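Local coordinates for uncharacterized protein (Acinetobacter baumannii, PDB 4L3U) that is of unknown function but folds as a compact, all-helical single-chain protein of a family still without an assigned role, at residues I18-L23 with L65-N70; D30-D35 with E99-T104; Q53-T58 with T103-F108; Q60-L65 with Q79-G84. All blocks are in the same frame, centred on the assembly; numbering follows the deposited sequence.

Contact 1. Residues I18-L23 with L65-N70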
loop_
_atom_site.group_PDB
_atom_site.type_symbol
_atom_site.label_atom_id
_atom_site.label_comp_id
_atom_site.label_asym_id
_atom_site.label_seq_id
_atom_site.Cartn_x
_atom_site.Cartn_y
_atom_site.Cartn_z
ATOM N N ILE A 18 10.406 -0.598 16.387
ATOM C CA ILE A 18 11.085 -0.050 15.210
ATOM C C ILE A 18 10.152 -0.046 14.014
ATOM O O ILE A 18 10.005 0.971 13.337
ATOM C CB ILE A 18 12.352 -0.859 14.840
ATOM C CG1 ILE A 18 13.388 -0.745 15.955
ATOM C CG2 ILE A 18 12.968 -0.346 13.534
ATOM C CD1 ILE A 18 14.535 -1.736 15.857
ATOM N N VAL A 19 9.542 -1.196 13.750
ATOM C CA VAL A 19 8.594 -1.322 12.653
ATOM C C VAL A 19 7.503 -0.266 12.816
ATOM O O VAL A 19 7.143 0.414 11.859
ATOM C CB VAL A 19 7.980 -2.745 12.587
ATOM C CG1 VAL A 19 6.907 -2.827 11.518
ATOM C CG2 VAL A 19 9.056 -3.782 12.306
ATOM N N ILE A 20 7.003 -0.110 14.040
ATOM C CA ILE A 20 5.981 0.894 14.317
ATOM C C ILE A 20 6.488 2.304 13.996
ATOM O O ILE A 20 5.740 3.121 13.472
ATOM C CB ILE A 20 5.469 0.813 15.782
ATOM C CG1 ILE A 20 4.584 -0.423 15.966
ATOM C CG2 ILE A 20 4.674 2.070 16.162
ATOM C CD1 ILE A 20 4.098 -0.644 17.394
ATOM N N GLN A 21 7.755 2.586 14.291
ATOM C CA GLN A 21 8.327 3.895 13.976
ATOM C C GLN A 21 8.394 4.102 12.469
ATOM O O GLN A 21 8.146 5.200 11.970
ATOM C CB GLN A 21 9.721 4.045 14.591
ATOM C CG GLN A 21 9.718 4.147 16.106
ATOM N N GLN A 22 8.733 3.040 11.746
ATOM C CA GLN A 22 8.778 3.094 10.290
ATOM C C GLN A 22 7.392 3.380 9.722
ATOM O O GLN A 22 7.239 4.173 8.795
ATOM C CB GLN A 22 9.285 1.770 9.723
ATOM C CG GLN A 22 10.716 1.424 10.074
ATOM C CD GLN A 22 11.172 0.154 9.382
ATOM O OE1 GLN A 22 10.959 -0.952 9.879
ATOM N NE2 GLN A 22 11.783 0.307 8.215
ATOM N N LEU A 23 6.386 2.722 10.287
ATOM C CA LEU A 23 5.009 2.855 9.821
ATOM C C LEU A 23 4.446 4.240 10.103
ATOM O O LEU A 23 3.713 4.799 9.290
ATOM C CB LEU A 23 4.122 1.804 10.493
ATOM C CG LEU A 23 4.359 0.356 10.062
ATOM C CD1 LEU A 23 3.688 -0.607 11.023
ATOM C CD2 LEU A 23 3.852 0.138 8.643
ATOM N N LEU A 65 -1.886 -3.870 14.776
ATOM C CA LEU A 65 -1.526 -5.275 14.839
ATOM C C LEU A 65 -0.294 -5.465 15.713
ATOM O O LEU A 65 -0.299 -6.284 16.628
ATOM C CB LEU A 65 -1.282 -5.820 13.431
ATOM C CG LEU A 65 -0.772 -7.256 13.328
ATOM C CD1 LEU A 65 -1.677 -8.218 14.082
ATOM C CD2 LEU A 65 -0.660 -7.652 11.871
ATOM N N TYR A 66 0.756 -4.696 15.439
ATOM C CA TYR A 66 2.001 -4.813 16.195
ATOM C C TYR A 66 1.840 -4.384 17.646
ATOM O O TYR A 66 2.602 -4.812 18.512
ATOM C CB TYR A 66 3.111 -3.988 15.547
ATOM C CG TYR A 66 3.791 -4.692 14.397
ATOM C CD1 TYR A 66 4.844 -5.566 14.618
ATOM C CD2 TYR A 66 3.376 -4.487 13.090
ATOM C CE1 TYR A 66 5.465 -6.214 13.568
ATOM C CE2 TYR A 66 3.990 -5.130 12.035
ATOM C CZ TYR A 66 5.034 -5.993 12.278
ATOM O OH TYR A 66 5.648 -6.633 11.230
ATOM N N GLN A 67 0.857 -3.532 17.910
ATOM C CA GLN A 67 0.578 -3.116 19.273
ATOM C C GLN A 67 -0.102 -4.222 20.066
ATOM O O GLN A 67 0.043 -4.290 21.282
ATOM C CB GLN A 67 -0.286 -1.862 19.279
ATOM C CG GLN A 67 0.478 -0.605 18.933
ATOM C CD GLN A 67 -0.424 0.598 18.801
ATOM O OE1 GLN A 67 -1.642 0.464 18.684
ATOM N NE2 GLN A 67 0.169 1.783 18.823
ATOM N N GLN A 68 -0.840 -5.088 19.378
ATOM C CA GLN A 68 -1.559 -6.173 20.039
ATOM C C GLN A 68 -0.835 -7.511 19.927
ATOM O O GLN A 68 -1.257 -8.503 20.520
ATOM C CB GLN A 68 -2.966 -6.310 19.457
ATOM C CG GLN A 68 -3.905 -5.177 19.829
ATOM C CD GLN A 68 -5.347 -5.477 19.468
ATOM O OE1 GLN A 68 -5.993 -4.710 18.753
ATOM N NE2 GLN A 68 -5.861 -6.598 19.967
ATOM N N LYS A 69 0.255 -7.531 19.169
ATOM C CA LYS A 69 0.962 -8.766 18.867
ATOM C C LYS A 69 2.444 -8.458 18.747
ATOM O O LYS A 69 2.845 -7.667 17.897
ATOM C CB LYS A 69 0.423 -9.344 17.556
ATOM C CG LYS A 69 1.130 -10.575 17.021
ATOM C CD LYS A 69 0.750 -11.834 17.769
ATOM C CE LYS A 69 1.070 -13.059 16.935
ATOM N NZ LYS A 69 0.720 -14.323 17.623
ATOM N N ASN A 70 3.259 -9.071 19.601
ATOM C CA ASN A 70 4.695 -8.818 19.588
ATOM C C ASN A 70 5.322 -9.194 18.247
ATOM O O ASN A 70 6.103 -8.425 17.679
ATOM C CB ASN A 70 5.383 -9.574 20.728
#
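The phenol ring of Tyr66 receives Val19 over one face: CG1 of Val19 stands 4.0 Å from the centroid of the Tyr66 ring, 23° off its normal, a CH-pi contact displaced toward the rim that carries the hydroxyl. Tyr66 CE2 and CZ are its closest ring atoms, each 3.8 Å from Val19 CG1. One turn further along helix 14-27, Leu23 CD1 comes to the same ring obliquely, 4.4 Å from Tyr66 CD2. What decides the choice of branch in Val19 is its first torsion, 175°, which turns CG1 rather than CG2 onto the ring.

Ile20 works nearer the backbone of helix 45-68. Its CG1 passes Tyr66 CB at 3.9 Å, the two side chains sliding by each other in opposite directions, and the extended tail (chi2 176°) carries CD1 on to CG of Gln67, also 3.9 Å away. Gln67 thus contributes aliphatic chain at the solvent-exposed margin.

The contact joins helix 14-27 to the last turn of helix 45-68, just before Lys69 leaves helical geometry. Ile111 and Val112 of helix 95-112 and Leu77 of helix 74-86 add to the surrounding apolar layer, while Asn16 donates to the backbone oxygens of Tyr66 and Asn70. Between the two segments themselves no hydrogen bond forms, and their cohesion rests on dispersion and the CH-pi contact.

Contact 2. Residues D30-D35 with E99-T104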
loop_
_atom_site.group_PDB
_atom_site.type_symbol
_atom_site.label_atom_id
_atom_site.label_comp_id
_atom_site.label_asym_id
_atom_site.label_seq_id
_atom_site.Cartn_x
_atom_site.Cartn_y
_atom_site.Cartn_z
ATOM N N ASP A 30 3.750 11.869 1.714
ATOM C CA ASP A 30 2.999 11.913 0.472
ATOM C C ASP A 30 3.632 10.872 -0.433
ATOM O O ASP A 30 4.812 10.972 -0.762
ATOM C CB ASP A 30 3.102 13.298 -0.164
ATOM C CG ASP A 30 2.212 13.454 -1.386
ATOM O OD1 ASP A 30 1.677 12.443 -1.886
ATOM O OD2 ASP A 30 2.052 14.597 -1.858
ATOM N N HIS A 31 2.853 9.871 -0.827
ATOM C CA HIS A 31 3.385 8.762 -1.609
ATOM C C HIS A 31 3.147 8.903 -3.105
ATOM O O HIS A 31 3.423 7.976 -3.868
ATOM C CB HIS A 31 2.770 7.456 -1.121
ATOM C CG HIS A 31 3.037 7.178 0.320
ATOM N ND1 HIS A 31 2.162 7.538 1.322
ATOM C CD2 HIS A 31 4.093 6.593 0.934
ATOM C CE1 HIS A 31 2.660 7.174 2.489
ATOM N NE2 HIS A 31 3.833 6.600 2.281
ATOM N N PHE A 32 2.658 10.064 -3.526
ATOM C CA PHE A 32 2.209 10.241 -4.900
ATOM C C PHE A 32 2.670 11.562 -5.494
ATOM O O PHE A 32 1.929 12.239 -6.211
ATOM C CB PHE A 32 0.691 10.111 -4.948
ATOM C CG PHE A 32 0.194 8.804 -4.401
ATOM C CD1 PHE A 32 0.137 7.684 -5.212
ATOM C CD2 PHE A 32 -0.169 8.683 -3.070
ATOM C CE1 PHE A 32 -0.296 6.474 -4.716
ATOM C CE2 PHE A 32 -0.604 7.476 -2.570
ATOM C CZ PHE A 32 -0.667 6.368 -3.396
ATOM N N ALA A 33 3.913 11.912 -5.191
ATOM C CA ALA A 33 4.550 13.085 -5.761
ATOM C C ALA A 33 5.413 12.665 -6.938
ATOM O O ALA A 33 5.689 11.480 -7.120
ATOM C CB ALA A 33 5.391 13.786 -4.710
ATOM N N GLY A 34 5.827 13.633 -7.746
ATOM C CA GLY A 34 6.705 13.349 -8.863
ATOM C C GLY A 34 8.076 12.917 -8.378
ATOM O O GLY A 34 8.636 13.537 -7.474
ATOM N N ASP A 35 8.623 11.861 -8.973
ATOM C CA ASP A 35 9.905 11.322 -8.528
ATOM C C ASP A 35 11.076 12.011 -9.225
ATOM O O ASP A 35 12.230 11.610 -9.062
ATOM C CB ASP A 35 9.967 9.808 -8.762
ATOM C CG ASP A 35 9.998 9.442 -10.230
ATOM O OD1 ASP A 35 9.565 10.264 -11.061
ATOM O OD2 ASP A 35 10.453 8.324 -10.553
ATOM N N GLU A 99 0.283 1.969 -10.709
ATOM C CA GLU A 99 1.636 1.456 -10.531
ATOM C C GLU A 99 2.291 2.063 -9.299
ATOM O O GLU A 99 3.063 1.403 -8.607
ATOM C CB GLU A 99 2.493 1.755 -11.763
ATOM C CG GLU A 99 2.095 0.980 -13.011
ATOM C CD GLU A 99 2.483 -0.489 -12.954
ATOM O OE1 GLU A 99 3.084 -0.920 -11.947
ATOM O OE2 GLU A 99 2.186 -1.213 -13.928
ATOM N N GLN A 100 1.982 3.325 -9.027
ATOM C CA GLN A 100 2.557 4.010 -7.878
ATOM C C GLN A 100 1.968 3.466 -6.578
ATOM O O GLN A 100 2.656 3.398 -5.562
ATOM C CB GLN A 100 2.323 5.518 -7.972
ATOM C CG GLN A 100 3.115 6.315 -6.950
ATOM C CD GLN A 100 4.613 6.225 -7.169
ATOM O OE1 GLN A 100 5.074 5.832 -8.243
ATOM N NE2 GLN A 100 5.383 6.585 -6.146
ATOM N N VAL A 101 0.695 3.083 -6.615
ATOM C CA VAL A 101 0.038 2.490 -5.455
ATOM C C VAL A 101 0.678 1.146 -5.121
ATOM O O VAL A 101 0.896 0.826 -3.954
ATOM C CB VAL A 101 -1.479 2.291 -5.694
ATOM C CG1 VAL A 101 -2.104 1.416 -4.605
ATOM C CG2 VAL A 101 -2.184 3.626 -5.751
ATOM N N ALA A 102 0.967 0.362 -6.156
ATOM C CA ALA A 102 1.613 -0.932 -5.989
ATOM C C ALA A 102 3.007 -0.760 -5.394
ATOM O O ALA A 102 3.379 -1.465 -4.463
ATOM C CB ALA A 102 1.690 -1.654 -7.318
ATOM N N THR A 103 3.773 0.179 -5.939
ATOM C CA THR A 103 5.111 0.465 -5.443
ATOM C C THR A 103 5.049 0.890 -3.980
ATOM O O THR A 103 5.875 0.480 -3.168
ATOM C CB THR A 103 5.778 1.577 -6.285
ATOM O OG1 THR A 103 5.987 1.102 -7.621
ATOM C CG2 THR A 103 7.118 2.002 -5.690
ATOM N N THR A 104 4.062 1.720 -3.656
ATOM C CA THR A 104 3.875 2.204 -2.292
ATOM C C THR A 104 3.581 1.042 -1.343
ATOM O O THR A 104 4.124 0.979 -0.243
ATOM C CB THR A 104 2.738 3.256 -2.230
ATOM O OG1 THR A 104 3.093 4.389 -3.031
ATOM C CG2 THR A 104 2.477 3.719 -0.800
#
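Two donors from one residue grip the backbone oxygen of Gln100 beside the loop residue His31: Thr104 OG1 lies 2.8 Å from Gln100 O, and Thr104 N reaches the same oxygen from the other face of the carbonyl plane. The hydroxyl is tilted 31° from that plane. This bond points OG1 back along the helix, where it also packs 3.6 Å from His31 CB, and with OG1 so placed the methyl CG2 is directed at the imidazole, 3.7 Å from His31 CG.

Across the contact, Gln100 NE2 donates a weak bond to His31 O at 3.3 Å. The amide gets there because the Gln100 chain, with CG anti to its own nitrogen (chi1 -169°), bends at chi2.

Here an irregular loop between helices 14-27 and 45-68 is laid against helix 95-112. It contains an Asx turn, in which Asp30 OD1 accepts from Phe32 N at 3.1 Å; the carboxylate has further partners in Asn52 and, through a salt bridge, Arg48.

From the closing residue of this turn, the Phe32 ring enters the protein interior. Val101 CG2 meets the ring at its edge, 3.6 Å from Phe32 CE1, whereas Gln100 CG comes obliquely to Phe32 CD1 at 3.7 Å, the amide and ring planes being 73° apart. Leu51 and Val42 also touch the Phe32 side chain.

Contact 3. Residues Q53-T58 with T103-F108; sequences QKVADT and TTFESF
Aliphatic contacts begin the interface at Val55, whose CG1 lies 3.9 Å from the Thr104 methyl CG2, with Val55 CG2 almost as near to that methyl. The methyl, anti to the backbone N of Thr104, faces Val55, while OG1 is turned to Gln100 O.

Contacts with aromatic rings make up the second group. Thr58 touches both phenylalanines: its OG1 approaches Phe105 CZ at 3.7 Å, and its CG2 is 3.8 Å from Phe108 CE2. Both approaches are oblique to the rings. The first torsion of Thr58, -57°, sets CG2 anti to the backbone nitrogen, where the methyl also borders Phe105 CE2. The rings are themselves adjacent on helix 95-112, Phe108 CE2 lying 4.1 Å above the Phe105 plane and over its centre.

A single backbone polar atom takes part. Val55 O sits at the edge of the Phe108 ring, in its plane, 3.8 Å from CZ.

As a piece of helical-bundle architecture, the contact sets helices 45-68 and 95-112 side by side and nearly parallel, the short segments crossing at -15° with axes 11.4 Å apart. Such a spacing suits the phenylalanine side chains that fill it. Phe26 packs edge-to-face with Phe108, and Leu81 touches both rings. All five touching residues are buried and no hydrogen bond crosses, consistent with a core held by close packing of valine and threonine side chains against aromatic rings.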
loop_
_atom_site.group_PDB
_atom_site.type_symbol
_atom_site.label_atom_id
_atom_site.label_comp_id
_atom_site.label_asym_id
_atom_site.label_seq_id
_atom_site.Cartn_x
_atom_site.Cartn_y
_atom_site.Cartn_z
ATOM N N GLN A 53 -4.519 9.046 2.250
ATOM C CA GLN A 53 -5.350 8.662 3.384
ATOM C C GLN A 53 -5.557 7.148 3.429
ATOM O O GLN A 53 -5.443 6.531 4.486
ATOM C CB GLN A 53 -6.700 9.382 3.321
ATOM C CG GLN A 53 -7.689 8.957 4.397
ATOM C CD GLN A 53 -7.177 9.210 5.806
ATOM O OE1 GLN A 53 -6.240 9.984 6.013
ATOM N NE2 GLN A 53 -7.793 8.553 6.787
ATOM N N LYS A 54 -5.874 6.557 2.281
ATOM C CA LYS A 54 -6.033 5.109 2.175
ATOM C C LYS A 54 -4.745 4.383 2.564
ATOM O O LYS A 54 -4.777 3.324 3.187
ATOM C CB LYS A 54 -6.425 4.727 0.748
ATOM C CG LYS A 54 -7.778 5.264 0.296
ATOM C CD LYS A 54 -8.929 4.380 0.757
ATOM C CE LYS A 54 -10.246 4.787 0.102
ATOM N NZ LYS A 54 -11.359 3.849 0.426
ATOM N N VAL A 55 -3.608 4.962 2.190
ATOM C CA VAL A 55 -2.307 4.402 2.545
ATOM C C VAL A 55 -2.101 4.554 4.040
ATOM O O VAL A 55 -1.601 3.649 4.702
ATOM C CB VAL A 55 -1.147 5.107 1.780
ATOM C CG1 VAL A 55 0.218 4.656 2.298
ATOM C CG2 VAL A 55 -1.254 4.838 0.293
ATOM N N ALA A 56 -2.484 5.711 4.564
ATOM C CA ALA A 56 -2.363 5.977 5.984
ATOM C C ALA A 56 -3.220 4.995 6.770
ATOM O O ALA A 56 -2.825 4.543 7.840
ATOM C CB ALA A 56 -2.772 7.407 6.288
ATOM N N ASP A 57 -4.387 4.655 6.230
ATOM C CA ASP A 57 -5.298 3.728 6.898
ATOM C C ASP A 57 -4.666 2.345 7.046
ATOM O O ASP A 57 -4.771 1.720 8.098
ATOM C CB ASP A 57 -6.627 3.608 6.142
ATOM C CG ASP A 57 -7.414 4.908 6.113
ATOM O OD1 ASP A 57 -7.217 5.754 7.007
ATOM O OD2 ASP A 57 -8.242 5.082 5.194
ATOM N N THR A 58 -4.012 1.869 5.991
ATOM C CA THR A 58 -3.359 0.567 6.022
ATOM C C THR A 58 -2.159 0.582 6.961
ATOM O O THR A 58 -1.914 -0.382 7.680
ATOM C CB THR A 58 -2.898 0.149 4.623
ATOM O OG1 THR A 58 -4.020 0.150 3.734
ATOM C CG2 THR A 58 -2.280 -1.241 4.654
ATOM N N THR A 103 3.773 0.179 -5.939
ATOM C CA THR A 103 5.111 0.465 -5.443
ATOM C C THR A 103 5.049 0.890 -3.980
ATOM O O THR A 103 5.875 0.480 -3.168
ATOM C CB THR A 103 5.778 1.577 -6.285
ATOM O OG1 THR A 103 5.987 1.102 -7.621
ATOM C CG2 THR A 103 7.118 2.002 -5.690
ATOM N N THR A 104 4.062 1.720 -3.656
ATOM C CA THR A 104 3.875 2.204 -2.292
ATOM C C THR A 104 3.581 1.042 -1.343
ATOM O O THR A 104 4.124 0.979 -0.243
ATOM C CB THR A 104 2.738 3.256 -2.230
ATOM O OG1 THR A 104 3.093 4.389 -3.031
ATOM C CG2 THR A 104 2.477 3.719 -0.800
ATOM N N PHE A 105 2.734 0.113 -1.776
ATOM C CA PHE A 105 2.383 -1.037 -0.949
ATOM C C PHE A 105 3.519 -2.051 -0.870
ATOM O O PHE A 105 3.573 -2.855 0.059
ATOM C CB PHE A 105 1.116 -1.711 -1.473
ATOM C CG PHE A 105 -0.145 -1.219 -0.820
ATOM C CD1 PHE A 105 -0.687 0.007 -1.164
ATOM C CD2 PHE A 105 -0.788 -1.979 0.146
ATOM C CE1 PHE A 105 -1.845 0.465 -0.560
ATOM C CE2 PHE A 105 -1.948 -1.525 0.753
ATOM C CZ PHE A 105 -2.475 -0.303 0.400
ATOM N N GLU A 106 4.419 -2.020 -1.848
ATOM C CA GLU A 106 5.579 -2.899 -1.830
ATOM C C GLU A 106 6.480 -2.501 -0.676
ATOM O O GLU A 106 7.166 -3.338 -0.096
ATOM C CB GLU A 106 6.341 -2.824 -3.153
ATOM C CG GLU A 106 5.765 -3.701 -4.254
ATOM C CD GLU A 106 6.488 -3.535 -5.584
ATOM O OE1 GLU A 106 7.254 -2.559 -5.739
ATOM O OE2 GLU A 106 6.292 -4.387 -6.477
ATOM N N SER A 107 6.466 -1.215 -0.339
ATOM C CA SER A 107 7.270 -0.710 0.764
ATOM C C SER A 107 6.811 -1.328 2.079
ATOM O O SER A 107 7.626 -1.598 2.956
ATOM C CB SER A 107 7.190 0.815 0.836
ATOM O OG SER A 107 7.674 1.407 -0.359
ATOM N N PHE A 108 5.505 -1.558 2.205
ATOM C CA PHE A 108 4.958 -2.241 3.377
ATOM C C PHE A 108 5.589 -3.615 3.519
ATOM O O PHE A 108 5.963 -4.013 4.616
ATOM C CB PHE A 108 3.437 -2.412 3.273
ATOM C CG PHE A 108 2.644 -1.194 3.676
ATOM C CD1 PHE A 108 2.923 -0.514 4.850
ATOM C CD2 PHE A 108 1.601 -0.744 2.882
ATOM C CE1 PHE A 108 2.186 0.601 5.217
ATOM C CE2 PHE A 108 0.863 0.367 3.242
ATOM C CZ PHE A 108 1.157 1.040 4.411
#

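Contact 4. Residues Q60-L65 with Q79-G84; sequences QAFIAL and QVLANG
Val80 points at helix 45-68 and presses on the Phe62 ring from its first side-chain atom outward. CB lies 3.7 Å from Phe62 CE1, near the ring's outer end. From there CG1, held anti to the backbone nitrogen (chi1 173°), extends over the face and settles above the middle of the ring, 3.4 Å from the Phe62 centroid and only 3° off the normal. All six ring carbons are therefore at nearly equal distance from this methyl, an almost perfectly centred CH-pi contact. The same CG1 also meets Ala61 CB at 3.7 Å. The other branch, CG2, diverges toward Leu65 and lies 4.1 Å from Leu65 CD2, so that the valine bridges three residues spread over a full turn of the opposing helix.

Phe62 reaches past Val80 to the next residue. Its CZ comes obliquely to Leu81 N, at 3.7 Å, and lies 4.1 Å from Leu81 CB.

Helices 45-68 and 74-86 follow one another in the chain and form an antiparallel helical hairpin, their short segments inclined at 156° with axes 10.0 Å apart. Phe108 and Val112 of helix 95-112 extend the packing around Phe62, and Leu77 joins from one turn before Leu81. With only carbon atoms meeting between the side chains and no hydrogen bond between the segments, the hairpin is joined here by shape fit and by the polarisable face of one phenylalanine.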
loop_
_atom_site.group_PDB
_atom_site.type_symbol
_atom_site.label_atom_id
_atom_site.label_comp_id
_atom_site.label_asym_id
_atom_site.label_seq_id
_atom_site.Cartn_x
_atom_site.Cartn_y
_atom_site.Cartn_z
ATOM N N GLN A 60 -1.924 2.416 9.584
ATOM C CA GLN A 60 -2.459 2.452 10.938
ATOM C C GLN A 60 -2.993 1.089 11.358
ATOM O O GLN A 60 -3.002 0.755 12.542
ATOM C CB GLN A 60 -3.564 3.501 11.050
ATOM C CG GLN A 60 -4.031 3.726 12.470
ATOM C CD GLN A 60 -2.894 4.119 13.396
ATOM O OE1 GLN A 60 -2.079 4.983 13.065
ATOM N NE2 GLN A 60 -2.824 3.473 14.556
ATOM N N ALA A 61 -3.443 0.306 10.383
ATOM C CA ALA A 61 -3.902 -1.054 10.638
ATOM C C ALA A 61 -2.742 -1.943 11.091
ATOM O O ALA A 61 -2.877 -2.718 12.041
ATOM C CB ALA A 61 -4.565 -1.629 9.390
ATOM N N PHE A 62 -1.604 -1.821 10.412
ATOM C CA PHE A 62 -0.410 -2.580 10.765
ATOM C C PHE A 62 0.076 -2.216 12.168
ATOM O O PHE A 62 0.524 -3.078 12.922
ATOM C CB PHE A 62 0.711 -2.325 9.751
ATOM C CG PHE A 62 0.598 -3.137 8.485
ATOM C CD1 PHE A 62 0.812 -4.506 8.498
ATOM C CD2 PHE A 62 0.310 -2.524 7.274
ATOM C CE1 PHE A 62 0.724 -5.249 7.332
ATOM C CE2 PHE A 62 0.220 -3.266 6.106
ATOM C CZ PHE A 62 0.430 -4.627 6.136
ATOM N N ILE A 63 -0.010 -0.934 12.509
ATOM C CA ILE A 63 0.421 -0.464 13.822
ATOM C C ILE A 63 -0.420 -1.120 14.910
ATOM O O ILE A 63 0.112 -1.609 15.903
ATOM C CB ILE A 63 0.349 1.077 13.921
ATOM C CG1 ILE A 63 1.389 1.697 12.982
ATOM C CG2 ILE A 63 0.608 1.544 15.350
ATOM C CD1 ILE A 63 1.236 3.181 12.753
ATOM N N ALA A 64 -1.731 -1.145 14.699
ATOM C CA ALA A 64 -2.663 -1.754 15.643
ATOM C C ALA A 64 -2.352 -3.227 15.838
ATOM O O ALA A 64 -2.534 -3.773 16.925
ATOM C CB ALA A 64 -4.088 -1.584 15.150
ATOM N N LEU A 65 -1.886 -3.870 14.776
ATOM C CA LEU A 65 -1.526 -5.275 14.839
ATOM C C LEU A 65 -0.294 -5.465 15.713
ATOM O O LEU A 65 -0.299 -6.284 16.628
ATOM C CB LEU A 65 -1.282 -5.820 13.431
ATOM C CG LEU A 65 -0.772 -7.256 13.328
ATOM C CD1 LEU A 65 -1.677 -8.218 14.082
ATOM C CD2 LEU A 65 -0.660 -7.652 11.871
ATOM N N GLN A 79 -3.032 -10.406 5.410
ATOM C CA GLN A 79 -4.437 -10.029 5.399
ATOM C C GLN A 79 -4.613 -8.522 5.538
ATOM O O GLN A 79 -5.474 -7.935 4.890
ATOM C CB GLN A 79 -5.203 -10.744 6.508
ATOM C CG GLN A 79 -6.653 -10.314 6.594
ATOM C CD GLN A 79 -7.481 -11.220 7.477
ATOM O OE1 GLN A 79 -7.242 -12.426 7.550
ATOM N NE2 GLN A 79 -8.464 -10.645 8.154
ATOM N N VAL A 80 -3.804 -7.901 6.389
ATOM C CA VAL A 80 -3.844 -6.453 6.558
ATOM C C VAL A 80 -3.476 -5.776 5.242
ATOM O O VAL A 80 -4.071 -4.770 4.858
ATOM C CB VAL A 80 -2.882 -5.990 7.671
ATOM C CG1 VAL A 80 -2.799 -4.465 7.726
ATOM C CG2 VAL A 80 -3.324 -6.548 9.014
ATOM N N LEU A 81 -2.487 -6.337 4.557
ATOM C CA LEU A 81 -2.078 -5.830 3.255
ATOM C C LEU A 81 -3.224 -5.961 2.247
ATOM O O LEU A 81 -3.586 -4.992 1.579
ATOM C CB LEU A 81 -0.853 -6.597 2.758
ATOM C CG LEU A 81 -0.168 -6.056 1.501
ATOM C CD1 LEU A 81 0.755 -4.905 1.852
ATOM C CD2 LEU A 81 0.595 -7.162 0.791
ATOM N N ALA A 82 -3.798 -7.162 2.165
ATOM C CA ALA A 82 -4.858 -7.472 1.202
ATOM C C ALA A 82 -6.111 -6.634 1.436
ATOM O O ALA A 82 -6.749 -6.172 0.492
ATOM C CB ALA A 82 -5.201 -8.961 1.262
ATOM N N ASN A 83 -6.469 -6.451 2.699
ATOM C CA ASN A 83 -7.624 -5.641 3.043
ATOM C C ASN A 83 -7.370 -4.168 2.790
ATOM O O ASN A 83 -8.278 -3.440 2.423
ATOM C CB ASN A 83 -8.011 -5.859 4.501
ATOM C CG ASN A 83 -8.597 -7.237 4.747
ATOM O OD1 ASN A 83 -9.149 -7.863 3.842
ATOM N ND2 ASN A 83 -8.477 -7.716 5.978
ATOM N N GLY A 84 -6.134 -3.731 2.988
ATOM C CA GLY A 84 -5.784 -2.340 2.778
ATOM C C GLY A 84 -5.903 -1.951 1.317
ATOM O O GLY A 84 -6.416 -0.880 0.992
#

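Contacts 3, 4 and 1 draw successive parts of helix 45-68 against three different helices, and contact 2 adds the loop before it. Contact 3 is the most central, about 3 Å from the chain's centre, and touches the other three. Its link to contact 2, centres about 9 Å apart, runs through shared Thr104 and through His31 CE1, 3.5 Å from Val55 CG1. Toward contact 4, Phe105 CD2 lies 3.7 Å from Leu81 CD1. Leu23 ties contact 1 to both neighbours, its CD1 3.7 Å from Phe62 CB and its CD2 3.8 Å from Phe108 CE1. Contacts 1 and 2, with centres about 23 Å apart, do not touch.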